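PDB 1OLT: oxygen-independent coproporphyrinogen III oxidase from Escherichia coli, which catalyses the anaerobic, S-adenosylmethionine-dependent oxidative decarboxylation of two propionate groups of coproporphyrinogen III, giving the vinyl groups of protoporphyrinogen IX in heme biosynthesis. Local coordinates for residues E90-I93 and V94-P98. Sequence-based numbering, arbitrary orientation.
Sequences EQEI and VHRAP
At the C-terminal end of helix 80-96, I93 and A97 stand one turn apart on the side that faces helix 120-133, and i to i+4 backbone bonds fix their spacing. I93 O accepts A97 N at 2.8 Å, and E92 O takes R96 N at 2.9 Å. One turn back, V94 N reaches E90 O at 2.9 Å. Methyl CG2 of I93 lies 4.3 Å from A97 CB: a chi1 of -72° sets this branch anti to the I93 backbone N, leaving CG1 beside that N. Both residues pack on helix 120-133, I93 also on M324. Helix 80-96 lies in the radical SAM core, a partial TIM-type barrel in which it joins parallel strands 53-62 and 105-112. On a neighbouring face, E92 and R96 approach through their methylenes, CG to CG 4.4 Å, but their charged ends part: E92 OE2 stays 5.6 Å from R96 NE. The arginine chain, bent at chi2 (-64°), carries its guanidinium to a salt bridge with E38, whereas the buried E92 carboxylate is satisfied by Y346, N339 and the backbone N of G325. Q91 and H95 likewise lie one turn apart, their amide and ring planes inclined at 68°.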
ATOM      1  N   GLU A  90      -0.413  -8.544  21.977  1.00 10.83           N
ATOM      2  CA  GLU A  90      -1.209  -9.562  22.680  1.00 11.71           C
ATOM      3  C   GLU A  90      -2.449  -8.955  23.386  1.00 10.84           C
ATOM      4  O   GLU A  90      -3.550  -9.479  23.307  1.00 11.54           O
ATOM      5  CB  GLU A  90      -0.369 -10.324  23.709  1.00 12.09           C
ATOM      6  CG  GLU A  90      -1.183 -11.349  24.520  1.00 11.75           C
ATOM      7  CD  GLU A  90      -0.323 -12.253  25.455  1.00 15.75           C
ATOM      8  OE1 GLU A  90       0.844 -11.925  25.753  1.00 12.53           O
ATOM      9  OE2 GLU A  90      -0.855 -13.287  25.979  1.00 14.85           O
ATOM     10  N   GLN A  91      -2.239  -7.890  24.120  1.00 10.88           N
ATOM     11  CA  GLN A  91      -3.324  -7.246  24.849  1.00 11.74           C
ATOM     12  C   GLN A  91      -4.337  -6.607  23.840  1.00 11.36           C
ATOM     13  O   GLN A  91      -5.554  -6.773  23.975  1.00  9.98           O
ATOM     14  CB  GLN A  91      -2.801  -6.217  25.821  1.00 12.07           C
ATOM     15  CG  GLN A  91      -2.020  -6.779  27.052  1.00 13.87           C
ATOM     16  CD  GLN A  91      -2.735  -7.876  27.749  1.00 15.97           C
ATOM     17  OE1 GLN A  91      -3.933  -7.788  27.920  1.00 16.88           O
ATOM     18  NE2 GLN A  91      -2.032  -8.986  28.039  1.00 13.28           N
ATOM     19  N   GLU A  92      -3.839  -5.991  22.793  1.00 10.46           N
ATOM     20  CA  GLU A  92      -4.744  -5.429  21.780  1.00 11.18           C
ATOM     21  C   GLU A  92      -5.611  -6.545  21.141  1.00 10.62           C
ATOM     22  O   GLU A  92      -6.850  -6.387  21.009  1.00 10.17           O
ATOM     23  CB  GLU A  92      -3.992  -4.597  20.701  1.00 10.40           C
ATOM     24  CG  GLU A  92      -4.925  -3.852  19.792  1.00 14.02           C
ATOM     25  CD  GLU A  92      -4.218  -3.034  18.642  1.00 14.66           C
ATOM     26  OE1 GLU A  92      -2.963  -3.077  18.513  1.00 11.44           O
ATOM     27  OE2 GLU A  92      -4.963  -2.388  17.867  1.00 15.56           O
ATOM     28  N   ILE A  93      -4.979  -7.654  20.802  1.00  9.91           N
ATOM     29  CA  ILE A  93      -5.620  -8.746  20.151  1.00 13.14           C
ATOM     30  C   ILE A  93      -6.664  -9.352  21.087  1.00 14.56           C
ATOM     31  O   ILE A  93      -7.852  -9.611  20.690  1.00 16.06           O
ATOM     32  CB  ILE A  93      -4.608  -9.790  19.687  1.00 12.78           C
ATOM     33  CG1 ILE A  93      -3.835  -9.228  18.483  1.00 15.22           C
ATOM     34  CG2 ILE A  93      -5.286 -11.052  19.360  1.00 12.83           C
ATOM     35  CD1 ILE A  93      -2.526  -9.894  18.205  1.00 15.52           C
ATOM     36  N   VAL A  94      -6.266  -9.523  22.336  1.00 14.11           N
ATOM     37  CA  VAL A  94      -7.139 -10.110  23.338  1.00 15.73           C
ATOM     38  C   VAL A  94      -8.406  -9.274  23.574  1.00 14.73           C
ATOM     39  O   VAL A  94      -9.455  -9.806  23.795  1.00 13.85           O
ATOM     40  CB  VAL A  94      -6.267 -10.337  24.661  1.00 16.84           C
ATOM     41  CG1 VAL A  94      -7.011 -10.171  25.832  1.00 19.60           C
ATOM     42  CG2 VAL A  94      -5.555 -11.731  24.533  1.00 18.31           C
ATOM     43  N   HIS A  95      -8.283  -7.953  23.492  1.00 14.90           N
ATOM     44  CA  HIS A  95      -9.417  -7.076  23.649  1.00 15.01           C
ATOM     45  C   HIS A  95     -10.284  -6.872  22.363  1.00 13.74           C
ATOM     46  O   HIS A  95     -11.460  -6.784  22.482  1.00 12.13           O
ATOM     47  CB  HIS A  95      -8.953  -5.740  24.218  1.00 15.48           C
ATOM     48  CG  HIS A  95      -8.431  -5.859  25.629  1.00 20.43           C
ATOM     49  ND1 HIS A  95      -9.149  -5.415  26.724  1.00 22.79           N
ATOM     50  CD2 HIS A  95      -7.280  -6.394  26.128  1.00 18.56           C
ATOM     51  CE1 HIS A  95      -8.457  -5.658  27.833  1.00 20.96           C
ATOM     52  NE2 HIS A  95      -7.333  -6.263  27.503  1.00 23.57           N
ATOM     53  N   ARG A  96      -9.681  -6.819  21.178  1.00 13.58           N
ATOM     54  CA  ARG A  96     -10.398  -6.536  19.918  1.00 13.07           C
ATOM     55  C   ARG A  96     -10.964  -7.774  19.267  1.00 13.02           C
ATOM     56  O   ARG A  96     -12.107  -7.759  18.791  1.00 10.57           O
ATOM     57  CB  ARG A  96      -9.514  -5.828  18.901  1.00 14.42           C
ATOM     58  CG  ARG A  96      -9.276  -4.385  19.193  1.00 16.00           C
ATOM     59  CD  ARG A  96     -10.563  -3.624  19.134  1.00 18.98           C
ATOM     60  NE  ARG A  96     -10.464  -2.177  19.080  1.00 19.21           N
ATOM     61  CZ  ARG A  96     -11.251  -1.329  19.760  1.00 19.31           C
ATOM     62  NH1 ARG A  96     -12.113  -1.746  20.672  1.00 20.61           N
ATOM     63  NH2 ARG A  96     -11.121  -0.019  19.576  1.00 22.09           N
ATOM     64  N   ALA A  97     -10.226  -8.858  19.311  1.00 11.44           N
ATOM     65  CA  ALA A  97     -10.638 -10.071  18.630  1.00 13.31           C
ATOM     66  C   ALA A  97     -12.018 -10.663  18.971  1.00 14.45           C
ATOM     67  O   ALA A  97     -12.677 -11.167  18.052  1.00 16.02           O
ATOM     68  CB  ALA A  97      -9.560 -11.123  18.730  1.00 14.21           C
ATOM     69  N   PRO A  98     -12.492 -10.636  20.227  1.00 14.67           N
ATOM     70  CA  PRO A  98     -13.854 -11.109  20.499  1.00 14.83           C
ATOM     71  C   PRO A  98     -14.941 -10.340  19.745  1.00 14.41           C
ATOM     72  O   PRO A  98     -15.993 -10.895  19.515  1.00 12.75           O
ATOM     73  CB  PRO A  98     -14.024 -10.948  22.031  1.00 15.41           C
ATOM     74  CG  PRO A  98     -12.594 -10.926  22.568  1.00 14.96           C
ATOM     75  CD  PRO A  98     -11.768 -10.262  21.472  1.00 15.34           C
TER